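Local coordinates for protein probable enoyl-CoA hydratase/isomerase (Pseudomonas aeruginosa, PDB 7BOR) that binds coenzyme A and probably isomerises the double bond of enoyl-CoA thioesters, at residues 16-21 with 25-30; 34-39 with 85-90; 58-63 with 109-114. One frame throughout, in Å; residues are numbered along the deposited sequence.

Interaction 1 (16-21 with 25-30); sequences LRLDRQ and NALTRA. With COA (coenzyme A), chain C.
Arg-20 NH1 is gripped by two acceptors: the backbone oxygen Ala-26 O, 2.8 Å from NH1, and the carboxylate of Asp-65, a coenzyme A-binding residue that makes a salt bridge to it. The Ala-26 oxygen lies close to the guanidinium plane, yet NH1 stands well above the plane of the Ala-26 carbonyl. Extension of the arginine chain from CG to NE, with CG anti to the backbone N (chi1 -175°), carries the guanidinium past Asn-25 to this carbonyl. Over one face of the group sits the methyl of Thr-28, its CG2 3.3 Å from NH1.

Two further hydrogen bonds join Arg-20 to Asn-25. The side-chain oxygen Asn-25 OD1 accepts from Arg-20 N at 2.8 Å, nearly head-on to the amide carbonyl, and Asn-25 N donates to Arg-20 O at 2.9 Å. One residue thus uses both its amide side chain and its own backbone N to pin the turn after the strand. The other end of the amide is tied down as well, since ND2 donates to Phe-60 O.

Ala-26 has a methyl between protein and ligand: its CB is 3.4 Å from Arg-20 NH1 and 3.5 Å from C6A of the coenzyme A adenine. Apart from these polar bonds, Leu-18 CD2 meets Leu-27 CD2 at 3.8 Å, and the two side chains cross at about a right angle. Thr-28 is the N-cap of the following helix, its OG1 bonded to Met-31 N. The turn and the residues that follow it connect strand 13-18 to helix 29-44, the first connection of a beta-alpha-beta unit whose next strand, 50-54, pairs with 13-18, while Leu-18 and Leu-27 both pack on Met-35 of the helix.

Interaction 2 (34-39 with 85-90); sequences RMAEAL and MSALLE
Ala-36 and Leu-39 of helix 29-44 pack against Ala-87 and Leu-88 of helix 80-90, two neighbouring helices of the crotonase fold. The axes of the two short segments run 8.7 Å apart at their closest and differ in direction by 33°, a spacing consistent with the small residues at the centre, where the CA atoms of Ala-36 and Ala-87 are the nearest across the contact.

Charged groups keep to the outer flanks. Arg-34 and Glu-37 attract one another within their own helix without an N-H aimed at the oxygen, whereas Glu-90 makes a salt bridge to Arg-219 of helix 200-233.

The contact across the helices is apolar. Ala-87 CB points at the other helix and lies 4.3 Å from Ala-36 CB, a loose touch of two methyls, and Leu-39 fills the space beside them. Leu-39 also rests on Leu-16 of strand 13-18, so the leucine is wedged between sheet and neighbouring helix. With CG anti to the carbonyl carbon (chi1 -68°), Leu-39 sends CD1 over the backbone of the other helix: this methyl carbon is 3.9 Å from both Ala-87 CB and Leu-88 CB and only 3.6 Å from Leu-88 N.

Interaction 3 (58-63 with 109-114); sequences ACFTSG and TLLLHC. With COA (coenzyme A), chain C.
Leu-110 reaches the edge of the Phe-60 ring, the two side chains coming from opposite directions. Its CD1 lies near the ring plane, 4.1 Å from Phe-60 CZ, and CD2 of the same leucine is 4.2 Å from CE2. The leucine approaches the ring from the crowded position between backbone N and carbonyl carbon (chi1 72°), and its side chain also touches Leu-88 of helix 80-90.

Leu-111 slides past the same ring in the opposite direction. Its CD2 approaches obliquely and comes 3.9 Å from Phe-60 CE2 and 4.0 Å from CZ. Phe-60 is placed for both leucines by having CG anti to its backbone N (chi1 -172°), and Val-99 of strand 95-99 packs on it and on Leu-111 alike.

The ring belongs to a coenzyme-binding loop of the crotonase fold, in which such a loop commonly also supplies a backbone N-H to the oxyanion hole. Directly after Phe-60, Thr-61 OG1 accepts from Gly-63 N at 3.1 Å, forming an ST turn. The turn presents Ser-62 O to the ligand, and this oxygen takes a short, fairly straight bond from the pantetheine amide N4P, 2.7 Å long with an N-H...O angle of 162°. Ser-62 OG, bonded to Lys-24 O, lies 2.9 Å from N7A of the adenine.

Leu-112 packs on Ile-143 and Leu-144 of helix 140-148, and backbone bonds from Leu-112 N to Thr-109 O and from His-113 N to Leu-110 O shape the 3-10 turn of 110-113. The ring of His-113 stacks on that of Phe-138, whose carbonyl oxygen is hydrogen-bonded to His-113 NE2.

How the interactions relate
Interactions 1 and 3 both touch coenzyme A and have centres about 11 Å apart. They are directly joined: Asn-25 O lies 2.6 Å from Thr-61 OG1 and Leu-27 N 2.8 Å from Gly-63 O, both probable hydrogen bonds, so the loops lining the ligand hold each other. Interaction 2 lies away from the annotated sites, about 14 Å between centres from each of the others, but shares helix 29-44 with interaction 1, and Leu-16 CD2 packs 3.6 Å from Ala-38 CB between the two. Toward interaction 3, Leu-89 CD1 comes 3.5 Å from His-113 ND1, continuing the buried packing.

Interaction 1 (16-21 with 25-30)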
# COMPACT_ATOMS: atom_id res chain seq x y z
N LEU A 16 -1.88 12.31 -1.46
CA LEU A 16 -0.72 11.99 -0.62
C LEU A 16 0.44 11.58 -1.53
O LEU A 16 0.38 10.55 -2.21
CB LEU A 16 -1.05 10.89 0.37
CG LEU A 16 -2.30 11.11 1.21
CD1 LEU A 16 -2.57 9.93 2.14
CD2 LEU A 16 -2.21 12.42 1.99
N ARG A 17 1.50 12.39 -1.55
CA ARG A 17 2.59 12.22 -2.49
C ARG A 17 3.86 11.92 -1.69
O ARG A 17 4.46 12.82 -1.10
CB ARG A 17 2.75 13.47 -3.37
CG ARG A 17 4.12 13.64 -4.11
CD ARG A 17 4.05 13.39 -5.64
NE ARG A 17 5.26 13.81 -6.39
CZ ARG A 17 6.49 13.29 -6.23
NH1 ARG A 17 6.72 12.35 -5.32
NH2 ARG A 17 7.51 13.71 -6.97
N LEU A 18 4.30 10.67 -1.71
CA LEU A 18 5.57 10.26 -1.12
C LEU A 18 6.73 11.01 -1.76
O LEU A 18 6.96 10.90 -2.96
CB LEU A 18 5.73 8.74 -1.29
CG LEU A 18 5.01 7.80 -0.30
CD1 LEU A 18 3.58 8.13 0.01
CD2 LEU A 18 5.11 6.32 -0.76
N ASP A 19 7.49 11.75 -0.96
CA ASP A 19 8.60 12.55 -1.49
C ASP A 19 9.88 12.28 -0.69
O ASP A 19 10.27 13.08 0.16
CB ASP A 19 8.24 14.07 -1.50
CG ASP A 19 9.03 14.87 -2.59
OD1 ASP A 19 9.91 14.29 -3.28
OD2 ASP A 19 8.74 16.08 -2.75
N ARG A 20 10.55 11.18 -1.02
CA ARG A 20 11.81 10.77 -0.38
C ARG A 20 12.61 10.02 -1.45
O ARG A 20 12.96 8.86 -1.30
CB ARG A 20 11.56 9.95 0.86
CG ARG A 20 12.82 9.58 1.68
CD ARG A 20 12.45 8.95 3.01
NE ARG A 20 13.63 8.72 3.87
CZ ARG A 20 14.01 7.54 4.35
NH1 ARG A 20 13.30 6.44 4.11
NH2 ARG A 20 15.10 7.45 5.10
N GLN A 21 12.91 10.70 -2.55
CA GLN A 21 13.39 10.02 -3.75
C GLN A 21 14.76 9.40 -3.54
O GLN A 21 15.03 8.30 -4.01
CB GLN A 21 13.39 10.99 -4.94
CG GLN A 21 12.01 11.69 -5.18
CD GLN A 21 10.86 10.71 -5.44
OE1 GLN A 21 9.78 10.80 -4.82
NE2 GLN A 21 11.09 9.74 -6.37
N ASN A 25 11.63 6.33 -1.81
CA ASN A 25 10.42 6.56 -1.04
C ASN A 25 10.20 5.55 0.09
O ASN A 25 9.05 5.24 0.46
CB ASN A 25 9.18 6.62 -1.95
CG ASN A 25 9.15 7.89 -2.83
OD1 ASN A 25 9.74 8.91 -2.49
ND2 ASN A 25 8.44 7.83 -3.96
N ALA A 26 11.30 5.05 0.66
CA ALA A 26 11.21 4.11 1.79
C ALA A 26 10.48 4.76 2.94
O ALA A 26 10.72 5.93 3.27
CB ALA A 26 12.60 3.66 2.21
N LEU A 27 9.54 4.04 3.54
CA LEU A 27 8.59 4.64 4.46
C LEU A 27 9.09 4.60 5.90
O LEU A 27 9.20 3.53 6.51
CB LEU A 27 7.25 3.92 4.37
CG LEU A 27 6.57 3.92 3.00
CD1 LEU A 27 5.47 2.93 3.02
CD2 LEU A 27 6.05 5.29 2.78
N THR A 28 9.28 5.79 6.47
CA THR A 28 9.69 6.00 7.86
C THR A 28 8.50 6.14 8.82
O THR A 28 7.34 6.29 8.40
CB THR A 28 10.55 7.26 7.97
OG1 THR A 28 9.70 8.39 7.75
CG2 THR A 28 11.70 7.20 6.95
N ARG A 29 8.78 6.05 10.12
CA ARG A 29 7.71 6.19 11.11
C ARG A 29 6.98 7.52 10.95
O ARG A 29 5.77 7.60 11.15
CB ARG A 29 8.30 6.07 12.53
CG ARG A 29 8.75 4.65 12.97
CD ARG A 29 9.35 4.67 14.40
NE ARG A 29 10.61 5.43 14.46
CZ ARG A 29 11.84 4.89 14.53
NH1 ARG A 29 11.98 3.56 14.56
NH2 ARG A 29 12.93 5.67 14.57
N ALA A 30 7.70 8.58 10.58
CA ALA A 30 7.08 9.89 10.43
C ALA A 30 6.25 9.98 9.15
O ALA A 30 5.25 10.71 9.09
CB ALA A 30 8.17 10.98 10.45
N1A COA C . 14.96 0.98 3.45
C2A COA C . 16.06 1.73 3.72
N3A COA C . 16.82 2.27 2.72
C4A COA C . 16.42 2.03 1.46
C5A COA C . 15.33 1.29 1.17
C6A COA C . 14.58 0.75 2.20
N6A COA C . 13.37 -0.07 2.08
N7A COA C . 15.18 1.21 -0.18
C8A COA C . 16.19 1.91 -0.76
N9A COA C . 16.90 2.36 0.26
C1B COA C . 18.07 3.22 -0.03
C2B COA C . 19.42 2.41 -0.38
O2B COA C . 19.96 1.85 0.88
C3B COA C . 20.12 3.37 -0.92
O3B COA C . 20.65 4.29 0.13
P3B COA C . 21.94 5.24 -0.12
O7A COA C . 21.92 5.85 -1.50
O8A COA C . 23.16 4.38 0.06
O9A COA C . 21.87 6.34 0.89
C4B COA C . 19.14 4.24 -1.75
O4B COA C . 17.80 4.06 -1.01
C5B COA C . 19.00 3.85 -3.10
O5B COA C . 18.44 2.58 -3.06
P1A COA C . 19.03 1.44 -4.07
O1A COA C . 18.67 0.04 -3.61
O2A COA C . 20.52 1.51 -4.28
O3A COA C . 18.32 1.80 -5.52
P2A COA C . 18.02 0.54 -6.54
O4A COA C . 17.54 1.14 -7.86
O5A COA C . 19.31 -0.22 -6.61
O6A COA C . 16.90 -0.51 -5.90
CBP COA C . 14.81 -1.23 -4.96
CCP COA C . 15.52 -0.12 -5.83
CDP COA C . 13.44 -0.68 -4.44
CEP COA C . 14.58 -2.51 -5.79
CAP COA C . 15.85 -1.50 -3.82
OAP COA C . 16.14 -0.27 -3.22
C9P COA C . 15.31 -2.42 -2.72
O9P COA C . 15.19 -3.60 -2.88
N8P COA C . 14.97 -1.75 -1.45
C7P COA C . 14.43 -2.50 -0.31
C6P COA C . 13.08 -3.18 -0.67
C5P COA C . 12.61 -3.91 0.63
O5P COA C . 13.11 -4.91 1.01
N4P COA C . 11.52 -3.30 1.37
C3P COA C . 11.08 -3.90 2.61
C2P COA C . 10.19 -5.09 2.34
S1P COA C . 9.74 -5.66 3.99

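Interaction 2 (34-39 with 85-90)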
# COMPACT_ATOMS: atom_id res chain seq x y z
N ARG A 34 2.22 10.70 9.22
CA ARG A 34 1.60 11.76 8.43
C ARG A 34 0.47 11.19 7.58
O ARG A 34 -0.62 11.78 7.51
CB ARG A 34 2.65 12.48 7.57
CG ARG A 34 2.09 13.60 6.66
CD ARG A 34 2.34 14.99 7.18
NE ARG A 34 1.30 15.95 6.78
CZ ARG A 34 0.03 15.87 7.18
NH1 ARG A 34 -0.88 16.78 6.80
NH2 ARG A 34 -0.36 14.87 7.95
N MET A 35 0.69 10.02 6.97
CA MET A 35 -0.36 9.44 6.12
C MET A 35 -1.54 8.98 6.96
O MET A 35 -2.70 9.19 6.57
CB MET A 35 0.21 8.30 5.28
CG MET A 35 0.95 8.82 4.05
SD MET A 35 1.34 7.48 2.92
CE MET A 35 2.86 6.87 3.69
N ALA A 36 -1.28 8.40 8.12
CA ALA A 36 -2.40 7.95 8.94
C ALA A 36 -3.29 9.12 9.36
O ALA A 36 -4.52 9.01 9.36
CB ALA A 36 -1.90 7.19 10.16
N GLU A 37 -2.69 10.25 9.75
CA GLU A 37 -3.52 11.36 10.18
C GLU A 37 -4.16 12.07 8.99
O GLU A 37 -5.32 12.50 9.07
CB GLU A 37 -2.71 12.34 11.05
CG GLU A 37 -1.44 12.90 10.43
CD GLU A 37 -0.85 14.09 11.20
OE1 GLU A 37 -1.54 15.14 11.32
OE2 GLU A 37 0.29 13.98 11.69
N ALA A 38 -3.45 12.14 7.86
CA ALA A 38 -4.03 12.72 6.65
C ALA A 38 -5.28 11.95 6.21
O ALA A 38 -6.30 12.56 5.85
CB ALA A 38 -3.00 12.76 5.53
N LEU A 39 -5.20 10.62 6.24
CA LEU A 39 -6.39 9.80 5.99
C LEU A 39 -7.49 10.09 7.02
O LEU A 39 -8.66 10.25 6.67
CB LEU A 39 -6.01 8.31 5.99
CG LEU A 39 -5.13 7.78 4.85
CD1 LEU A 39 -4.81 6.30 5.05
CD2 LEU A 39 -5.78 8.00 3.46
N MET A 85 -1.81 1.27 8.46
CA MET A 85 -2.58 0.14 7.93
C MET A 85 -4.05 0.22 8.32
O MET A 85 -4.95 -0.01 7.49
CB MET A 85 -2.00 -1.19 8.42
CG MET A 85 -0.70 -1.63 7.72
SD MET A 85 -0.14 -3.25 8.32
CE MET A 85 1.30 -2.72 9.15
N SER A 86 -4.31 0.50 9.60
CA SER A 86 -5.67 0.54 10.09
C SER A 86 -6.42 1.67 9.42
O SER A 86 -7.57 1.52 9.01
CB SER A 86 -5.69 0.76 11.61
OG SER A 86 -6.87 0.24 12.22
N ALA A 87 -5.77 2.83 9.32
CA ALA A 87 -6.40 3.99 8.69
C ALA A 87 -6.78 3.71 7.22
O ALA A 87 -7.92 3.97 6.81
CB ALA A 87 -5.47 5.20 8.78
N LEU A 88 -5.87 3.18 6.42
CA LEU A 88 -6.23 2.88 5.03
C LEU A 88 -7.30 1.80 4.96
O LEU A 88 -8.35 1.95 4.31
CB LEU A 88 -5.00 2.48 4.26
CG LEU A 88 -5.15 2.22 2.76
CD1 LEU A 88 -5.60 3.44 2.04
CD2 LEU A 88 -3.79 1.73 2.28
N LEU A 89 -7.09 0.70 5.68
CA LEU A 89 -8.08 -0.37 5.68
C LEU A 89 -9.48 0.15 5.99
O LEU A 89 -10.47 -0.23 5.34
CB LEU A 89 -7.65 -1.42 6.69
CG LEU A 89 -8.62 -2.54 6.98
CD1 LEU A 89 -8.76 -3.44 5.73
CD2 LEU A 89 -8.13 -3.31 8.17
N GLU A 90 -9.59 1.04 6.97
CA GLU A 90 -10.90 1.52 7.40
C GLU A 90 -11.32 2.78 6.66
O GLU A 90 -12.41 3.30 6.92
CB GLU A 90 -10.89 1.75 8.93
CG GLU A 90 -10.32 0.59 9.73
CD GLU A 90 -11.34 -0.51 9.97
OE1 GLU A 90 -12.48 -0.32 9.52
OE2 GLU A 90 -11.04 -1.54 10.62

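Interaction 3 (58-63 with 109-114)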
# COMPACT_ATOMS: atom_id res chain seq x y z
N ALA A 58 8.35 8.40 -11.22
CA ALA A 58 9.38 7.38 -11.35
C ALA A 58 9.37 6.30 -10.27
O ALA A 58 10.00 5.25 -10.47
CB ALA A 58 10.77 8.04 -11.31
N CYS A 59 8.74 6.53 -9.13
CA CYS A 59 8.94 5.61 -8.01
C CYS A 59 7.70 5.64 -7.14
O CYS A 59 7.15 6.70 -6.87
CB CYS A 59 10.20 5.97 -7.17
SG CYS A 59 10.58 4.81 -5.76
N PHE A 60 7.23 4.46 -6.73
CA PHE A 60 6.12 4.44 -5.79
C PHE A 60 6.67 4.35 -4.34
O PHE A 60 6.82 5.39 -3.68
CB PHE A 60 5.14 3.31 -6.14
CG PHE A 60 3.85 3.35 -5.34
CD1 PHE A 60 2.97 4.41 -5.44
CD2 PHE A 60 3.51 2.30 -4.48
CE1 PHE A 60 1.79 4.42 -4.68
CE2 PHE A 60 2.33 2.31 -3.74
CZ PHE A 60 1.47 3.36 -3.83
N THR A 61 7.06 3.16 -3.86
CA THR A 61 7.82 3.08 -2.60
C THR A 61 8.54 1.74 -2.51
O THR A 61 7.99 0.70 -2.88
CB THR A 61 6.89 3.24 -1.37
OG1 THR A 61 7.64 3.10 -0.14
CG2 THR A 61 5.80 2.18 -1.37
N SER A 62 9.77 1.76 -2.00
CA SER A 62 10.48 0.51 -1.73
C SER A 62 10.01 -0.15 -0.45
O SER A 62 10.59 -1.16 -0.02
CB SER A 62 12.01 0.75 -1.71
OG SER A 62 12.41 1.82 -0.85
N GLY A 63 8.94 0.35 0.16
CA GLY A 63 8.38 -0.28 1.32
C GLY A 63 9.01 0.29 2.58
O GLY A 63 9.66 1.36 2.58
N THR A 109 1.38 -4.42 -0.97
CA THR A 109 0.21 -4.86 -0.23
C THR A 109 -0.78 -3.73 0.03
O THR A 109 -1.96 -4.00 0.21
CB THR A 109 0.60 -5.55 1.12
OG1 THR A 109 1.28 -4.63 1.96
CG2 THR A 109 1.46 -6.75 0.86
N LEU A 110 -0.33 -2.48 0.11
CA LEU A 110 -1.32 -1.44 0.41
C LEU A 110 -2.28 -1.27 -0.75
O LEU A 110 -3.45 -0.86 -0.56
CB LEU A 110 -0.64 -0.13 0.73
CG LEU A 110 0.03 0.67 -0.38
CD1 LEU A 110 -1.03 1.60 -1.06
CD2 LEU A 110 1.23 1.44 0.17
N LEU A 111 -1.82 -1.61 -1.96
CA LEU A 111 -2.66 -1.59 -3.15
C LEU A 111 -3.85 -2.53 -3.01
O LEU A 111 -4.88 -2.32 -3.66
CB LEU A 111 -1.81 -1.99 -4.36
CG LEU A 111 -0.50 -1.24 -4.63
CD1 LEU A 111 0.22 -1.76 -5.85
CD2 LEU A 111 -0.82 0.25 -4.74
N LEU A 112 -3.71 -3.57 -2.19
CA LEU A 112 -4.84 -4.46 -1.95
C LEU A 112 -5.97 -3.80 -1.17
O LEU A 112 -7.06 -4.37 -1.11
CB LEU A 112 -4.36 -5.72 -1.21
CG LEU A 112 -3.24 -6.44 -1.92
CD1 LEU A 112 -2.68 -7.55 -1.05
CD2 LEU A 112 -3.70 -7.04 -3.30
N HIS A 113 -5.77 -2.59 -0.63
CA HIS A 113 -6.81 -1.87 0.09
C HIS A 113 -7.26 -0.60 -0.65
O HIS A 113 -8.05 0.19 -0.10
CB HIS A 113 -6.32 -1.55 1.52
CG HIS A 113 -5.81 -2.76 2.21
ND1 HIS A 113 -6.64 -3.59 2.94
CD2 HIS A 113 -4.59 -3.35 2.22
CE1 HIS A 113 -5.95 -4.63 3.35
NE2 HIS A 113 -4.70 -4.51 2.93
N CYS A 114 -6.80 -0.41 -1.87
CA CYS A 114 -7.22 0.74 -2.64
C CYS A 114 -8.41 0.35 -3.50
O CYS A 114 -8.62 -0.82 -3.84
CB CYS A 114 -6.07 1.25 -3.48
SG CYS A 114 -4.65 1.96 -2.55
N1A COA C . 14.96 0.98 3.45
C2A COA C . 16.06 1.73 3.72
N3A COA C . 16.82 2.27 2.72
C4A COA C . 16.42 2.03 1.46
C5A COA C . 15.33 1.29 1.17
C6A COA C . 14.58 0.75 2.20
N6A COA C . 13.37 -0.07 2.08
N7A COA C . 15.18 1.21 -0.18
C8A COA C . 16.19 1.91 -0.76
N9A COA C . 16.90 2.36 0.26
C1B COA C . 18.07 3.22 -0.03
C2B COA C . 19.42 2.41 -0.38
O2B COA C . 19.96 1.85 0.88
C3B COA C . 20.12 3.37 -0.92
O3B COA C . 20.65 4.29 0.13
P3B COA C . 21.94 5.24 -0.12
O7A COA C . 21.92 5.85 -1.50
O8A COA C . 23.16 4.38 0.06
O9A COA C . 21.87 6.34 0.89
C4B COA C . 19.14 4.24 -1.75
O4B COA C . 17.80 4.06 -1.01
C5B COA C . 19.00 3.85 -3.10
O5B COA C . 18.44 2.58 -3.06
P1A COA C . 19.03 1.44 -4.07
O1A COA C . 18.67 0.04 -3.61
O2A COA C . 20.52 1.51 -4.28
O3A COA C . 18.32 1.80 -5.52
P2A COA C . 18.02 0.54 -6.54
O4A COA C . 17.54 1.14 -7.86
O5A COA C . 19.31 -0.22 -6.61
O6A COA C . 16.90 -0.51 -5.90
CBP COA C . 14.81 -1.23 -4.96
CCP COA C . 15.52 -0.12 -5.83
CDP COA C . 13.44 -0.68 -4.44
CEP COA C . 14.58 -2.51 -5.79
CAP COA C . 15.85 -1.50 -3.82
OAP COA C . 16.14 -0.27 -3.22
C9P COA C . 15.31 -2.42 -2.72
O9P COA C . 15.19 -3.60 -2.88
N8P COA C . 14.97 -1.75 -1.45
C7P COA C . 14.43 -2.50 -0.31
C6P COA C . 13.08 -3.18 -0.67
C5P COA C . 12.61 -3.91 0.63
O5P COA C . 13.11 -4.91 1.01
N4P COA C . 11.52 -3.30 1.37
C3P COA C . 11.08 -3.90 2.61
C2P COA C . 10.19 -5.09 2.34
S1P COA C . 9.74 -5.66 3.99